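PDB 3VSN: occlusion-derived virus envelope protein E66 from Autographa californica nucleopolyhedrovirus, which degrades non-sulfated chondroitin as a polysaccharide lyase of the viral envelope and is essential for oral infection of the insect host. Local coordinates for residues A[81-93]-A[146-158]. Residues are numbered along the deposited sequence; the frame is centred on the assembly and turned at random.
Sequences VCHTLIGYCVRYN and EVFMNITIVLNET
One face of the Y92 ring is covered by L155, whose CD2 stands 4.1 Å from the ring centroid in a CH-pi contact displaced toward the rim. V154 O lies at the ring's edge, near its plane, 3.4 Å from Y92 CE2. T158 CG2 approaches Y92 OH from the opposite direction, 3.4 Å away. CG of Y92 is anti to the backbone N (chi1 -178°), which carries the ring over the C-terminal end of helix 138-154 and the start of the type I turn from L155 to T158. T158 OG1 ties that turn, donating in the carbonyl plane to a lone pair of L155 O, and also caps H160 N before the next helix. The two helices run nearly parallel, at 21° and 9.1 Å between axes, within the alpha/alpha toroid of this polysaccharide lyase family 8-like domain. Between them C89 SG lies 3.5 Å from I151 CG1 while C89 CB meets V154 CG2. V147 places CG2 against C82 CB at 3.6 Å and CG1 against L85 CD1. I86 CD1 rests on CB of E146, a residue whose carboxylate forms salt bridges with R194 and K49 and whose side chain lies about 10 Å from that of the catalytic proton acceptor N191.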
loop_
_atom_site.group_PDB
_atom_site.type_symbol
_atom_site.label_atom_id
_atom_site.label_comp_id
_atom_site.label_asym_id
_atom_site.label_seq_id
_atom_site.Cartn_x
_atom_site.Cartn_y
_atom_site.Cartn_z
ATOM N N VAL A 81 -5.561 24.379 14.158
ATOM C CA VAL A 81 -6.869 24.965 14.481
ATOM C C VAL A 81 -7.933 24.443 13.510
ATOM O O VAL A 81 -8.994 23.978 13.931
ATOM C CB VAL A 81 -6.845 26.512 14.444
ATOM C CG1 VAL A 81 -8.256 27.082 14.503
ATOM C CG2 VAL A 81 -6.009 27.065 15.587
ATOM N N CYS A 82 -7.628 24.520 12.217
ATOM C CA CYS A 82 -8.518 24.036 11.164
ATOM C C CYS A 82 -8.908 22.562 11.340
ATOM O O CYS A 82 -10.098 22.231 11.347
ATOM C CB CYS A 82 -7.894 24.280 9.790
ATOM S SG CYS A 82 -7.929 26.010 9.266
ATOM N N HIS A 83 -7.912 21.688 11.497
ATOM C CA HIS A 83 -8.170 20.255 11.699
ATOM C C HIS A 83 -8.938 19.962 12.958
ATOM O O HIS A 83 -9.814 19.102 12.967
ATOM C CB HIS A 83 -6.872 19.451 11.687
ATOM C CG HIS A 83 -6.256 19.301 10.317
ATOM N ND1 HIS A 83 -6.940 18.815 9.264
ATOM C CD2 HIS A 83 -4.968 19.568 9.861
ATOM C CE1 HIS A 83 -6.138 18.782 8.186
ATOM N NE2 HIS A 83 -4.930 19.246 8.554
ATOM N N THR A 84 -8.614 20.677 14.032
ATOM C CA THR A 84 -9.276 20.483 15.318
ATOM C C THR A 84 -10.756 20.888 15.265
ATOM O O THR A 84 -11.605 20.201 15.838
ATOM C CB THR A 84 -8.515 21.213 16.447
ATOM O OG1 THR A 84 -7.141 20.803 16.427
ATOM C CG2 THR A 84 -9.102 20.889 17.808
ATOM N N LEU A 85 -11.057 21.983 14.563
ATOM C CA LEU A 85 -12.445 22.396 14.330
ATOM C C LEU A 85 -13.237 21.339 13.560
ATOM O O LEU A 85 -14.372 21.022 13.925
ATOM C CB LEU A 85 -12.507 23.738 13.588
ATOM C CG LEU A 85 -12.264 25.020 14.388
ATOM C CD1 LEU A 85 -12.204 26.210 13.446
ATOM C CD2 LEU A 85 -13.338 25.221 15.448
ATOM N N ILE A 86 -12.636 20.802 12.499
ATOM C CA ILE A 86 -13.262 19.726 11.723
ATOM C C ILE A 86 -13.486 18.496 12.608
ATOM O O ILE A 86 -14.561 17.897 12.578
ATOM C CB ILE A 86 -12.453 19.377 10.450
ATOM C CG1 ILE A 86 -12.479 20.558 9.467
ATOM C CG2 ILE A 86 -13.002 18.114 9.785
ATOM C CD1 ILE A 86 -11.422 20.493 8.382
ATOM N N GLY A 87 -12.483 18.143 13.411
ATOM C CA GLY A 87 -12.611 17.034 14.366
ATOM C C GLY A 87 -13.776 17.213 15.330
ATOM O O GLY A 87 -14.482 16.251 15.656
ATOM N N TYR A 88 -13.976 18.449 15.788
ATOM C CA TYR A 88 -15.097 18.775 16.670
ATOM C C TYR A 88 -16.453 18.718 15.955
ATOM O O TYR A 88 -17.458 18.365 16.571
ATOM C CB TYR A 88 -14.897 20.141 17.337
ATOM C CG TYR A 88 -14.192 20.086 18.682
ATOM C CD1 TYR A 88 -12.928 20.649 18.853
ATOM C CD2 TYR A 88 -14.795 19.472 19.783
ATOM C CE1 TYR A 88 -12.285 20.605 20.081
ATOM C CE2 TYR A 88 -14.159 19.421 21.015
ATOM C CZ TYR A 88 -12.907 19.987 21.156
ATOM O OH TYR A 88 -12.273 19.945 22.377
ATOM N N CYS A 89 -16.476 19.060 14.666
ATOM C CA CYS A 89 -17.683 18.895 13.849
ATOM C C CYS A 89 -18.126 17.441 13.813
ATOM O O CYS A 89 -19.312 17.143 13.958
ATOM C CB CYS A 89 -17.459 19.388 12.418
ATOM S SG CYS A 89 -17.356 21.180 12.261
ATOM N N VAL A 90 -17.164 16.540 13.626
ATOM C CA VAL A 90 -17.438 15.102 13.580
ATOM C C VAL A 90 -17.984 14.616 14.929
ATOM O O VAL A 90 -18.942 13.837 14.973
ATOM C CB VAL A 90 -16.188 14.298 13.138
ATOM C CG1 VAL A 90 -16.463 12.797 13.137
ATOM C CG2 VAL A 90 -15.728 14.747 11.754
ATOM N N ARG A 91 -17.389 15.099 16.020
ATOM C CA ARG A 91 -17.865 14.805 17.379
ATOM C C ARG A 91 -19.289 15.311 17.604
ATOM O O ARG A 91 -20.130 14.597 18.156
ATOM C CB ARG A 91 -16.936 15.415 18.434
ATOM C CG ARG A 91 -15.559 14.775 18.528
ATOM C CD ARG A 91 -14.867 15.157 19.829
ATOM N NE ARG A 91 -15.589 14.635 20.988
ATOM C CZ ARG A 91 -15.273 14.877 22.257
ATOM N NH1 ARG A 91 -14.234 15.646 22.564
ATOM N NH2 ARG A 91 -16.006 14.348 23.228
ATOM N N TYR A 92 -19.550 16.545 17.180
ATOM C CA TYR A 92 -20.878 17.145 17.300
ATOM C C TYR A 92 -21.938 16.317 16.567
ATOM O O TYR A 92 -23.078 16.187 17.025
ATOM C CB TYR A 92 -20.864 18.573 16.744
ATOM C CG TYR A 92 -22.195 19.276 16.868
ATOM C CD1 TYR A 92 -22.543 19.937 18.044
ATOM C CD2 TYR A 92 -23.114 19.265 15.818
ATOM C CE1 TYR A 92 -23.764 20.580 18.167
ATOM C CE2 TYR A 92 -24.342 19.899 15.935
ATOM C CZ TYR A 92 -24.659 20.553 17.113
ATOM O OH TYR A 92 -25.872 21.185 17.234
ATOM N N ASN A 93 -21.539 15.763 15.427
ATOM C CA ASN A 93 -22.437 15.054 14.527
ATOM C C ASN A 93 -22.573 13.557 14.845
ATOM O O ASN A 93 -23.463 12.884 14.315
ATOM C CB ASN A 93 -21.959 15.272 13.086
ATOM C CG ASN A 93 -22.870 14.640 12.054
ATOM O OD1 ASN A 93 -22.511 13.632 11.438
ATOM N ND2 ASN A 93 -24.045 15.230 11.847
ATOM N N GLU A 146 -12.527 23.451 3.882
ATOM C CA GLU A 146 -13.141 22.281 4.519
ATOM C C GLU A 146 -13.747 22.613 5.885
ATOM O O GLU A 146 -14.759 22.026 6.273
ATOM C CB GLU A 146 -12.140 21.121 4.618
ATOM C CG GLU A 146 -11.811 20.498 3.265
ATOM C CD GLU A 146 -10.632 19.531 3.289
ATOM O OE1 GLU A 146 -9.873 19.491 4.284
ATOM O OE2 GLU A 146 -10.458 18.807 2.288
ATOM N N VAL A 147 -13.136 23.557 6.604
ATOM C CA VAL A 147 -13.672 24.030 7.888
ATOM C C VAL A 147 -15.035 24.696 7.687
ATOM O O VAL A 147 -16.001 24.363 8.377
ATOM C CB VAL A 147 -12.704 25.003 8.601
ATOM C CG1 VAL A 147 -13.333 25.573 9.865
ATOM C CG2 VAL A 147 -11.401 24.298 8.941
ATOM N N PHE A 148 -15.102 25.622 6.730
ATOM C CA PHE A 148 -16.351 26.297 6.379
ATOM C C PHE A 148 -17.447 25.284 6.065
ATOM O O PHE A 148 -18.559 25.377 6.592
ATOM C CB PHE A 148 -16.146 27.234 5.185
ATOM C CG PHE A 148 -15.534 28.561 5.546
ATOM C CD1 PHE A 148 -16.344 29.663 5.817
ATOM C CD2 PHE A 148 -14.152 28.718 5.603
ATOM C CE1 PHE A 148 -15.788 30.889 6.147
ATOM C CE2 PHE A 148 -13.589 29.944 5.932
ATOM C CZ PHE A 148 -14.410 31.033 6.202
ATOM N N MET A 149 -17.113 24.306 5.222
ATOM C CA MET A 149 -18.064 23.288 4.803
ATOM C C MET A 149 -18.552 22.422 5.971
ATOM O O MET A 149 -19.758 22.252 6.153
ATOM C CB MET A 149 -17.459 22.418 3.697
ATOM C CG MET A 149 -18.410 21.359 3.167
ATOM S SD MET A 149 -17.675 20.419 1.825
ATOM C CE MET A 149 -19.060 19.398 1.350
ATOM N N ASN A 150 -17.617 21.889 6.758
ATOM C CA ASN A 150 -17.961 21.019 7.885
ATOM C C ASN A 150 -18.823 21.718 8.942
ATOM O O ASN A 150 -19.829 21.162 9.387
ATOM C CB ASN A 150 -16.707 20.415 8.526
ATOM C CG ASN A 150 -16.149 19.245 7.733
ATOM O OD1 ASN A 150 -15.436 19.428 6.744
ATOM N ND2 ASN A 150 -16.468 18.031 8.167
ATOM N N ILE A 151 -18.434 22.935 9.323
ATOM C CA ILE A 151 -19.174 23.703 10.330
ATOM C C ILE A 151 -20.589 24.033 9.845
ATOM O O ILE A 151 -21.567 23.757 10.545
ATOM C CB ILE A 151 -18.406 24.974 10.782
ATOM C CG1 ILE A 151 -17.145 24.573 11.555
ATOM C CG2 ILE A 151 -19.287 25.859 11.659
ATOM C CD1 ILE A 151 -16.273 25.723 12.025
ATOM N N THR A 152 -20.693 24.588 8.638
ATOM C CA THR A 152 -21.986 24.956 8.055
ATOM C C THR A 152 -22.968 23.773 7.996
ATOM O O THR A 152 -24.127 23.904 8.401
ATOM C CB THR A 152 -21.820 25.593 6.657
ATOM O OG1 THR A 152 -20.994 26.759 6.759
ATOM C CG2 THR A 152 -23.172 25.989 6.069
ATOM N N ILE A 153 -22.502 22.624 7.514
ATOM C CA ILE A 153 -23.390 21.468 7.359
ATOM C C ILE A 153 -23.794 20.837 8.695
ATOM O O ILE A 153 -24.985 20.622 8.932
ATOM C CB ILE A 153 -22.839 20.418 6.368
ATOM C CG1 ILE A 153 -22.620 21.058 4.996
ATOM C CG2 ILE A 153 -23.799 19.233 6.254
ATOM C CD1 ILE A 153 -21.932 20.171 3.976
ATOM N N VAL A 154 -22.836 20.554 9.577
ATOM C CA VAL A 154 -23.197 19.893 10.843
ATOM C C VAL A 154 -24.110 20.748 11.731
ATOM O O VAL A 154 -24.844 20.214 12.565
ATOM C CB VAL A 154 -21.984 19.354 11.648
ATOM C CG1 VAL A 154 -21.133 18.428 10.785
ATOM C CG2 VAL A 154 -21.149 20.482 12.250
ATOM N N LEU A 155 -24.068 22.066 11.532
ATOM C CA LEU A 155 -24.903 22.994 12.293
ATOM C C LEU A 155 -26.188 23.378 11.552
ATOM O O LEU A 155 -26.881 24.315 11.960
ATOM C CB LEU A 155 -24.107 24.258 12.664
ATOM C CG LEU A 155 -22.888 24.130 13.586
ATOM C CD1 LEU A 155 -22.311 25.501 13.908
ATOM C CD2 LEU A 155 -23.224 23.382 14.871
ATOM N N ASN A 156 -26.518 22.646 10.485
ATOM C CA ASN A 156 -27.616 23.034 9.593
ATOM C C ASN A 156 -29.024 23.051 10.209
ATOM O O ASN A 156 -29.938 23.638 9.639
ATOM C CB ASN A 156 -27.594 22.237 8.275
ATOM C CG ASN A 156 -28.108 20.810 8.426
ATOM O OD1 ASN A 156 -28.183 20.264 9.528
ATOM N ND2 ASN A 156 -28.450 20.195 7.303
ATOM N N GLU A 157 -29.189 22.422 11.369
ATOM C CA GLU A 157 -30.483 22.432 12.049
ATOM C C GLU A 157 -30.491 23.332 13.289
ATOM O O GLU A 157 -31.450 23.334 14.067
ATOM C CB GLU A 157 -30.941 21.004 12.362
ATOM C CG GLU A 157 -31.258 20.216 11.097
ATOM C CD GLU A 157 -31.931 18.886 11.367
ATOM O OE1 GLU A 157 -31.563 18.213 12.354
ATOM O OE2 GLU A 157 -32.826 18.513 10.575
ATOM N N THR A 158 -29.430 24.122 13.439
ATOM C CA THR A 158 -29.296 25.063 14.548
ATOM C C THR A 158 -29.578 26.504 14.099
ATOM O O THR A 158 -29.768 26.774 12.907
ATOM C CB THR A 158 -27.878 25.035 15.158
ATOM O OG1 THR A 158 -26.963 25.692 14.270
ATOM C CG2 THR A 158 -27.410 23.602 15.424
#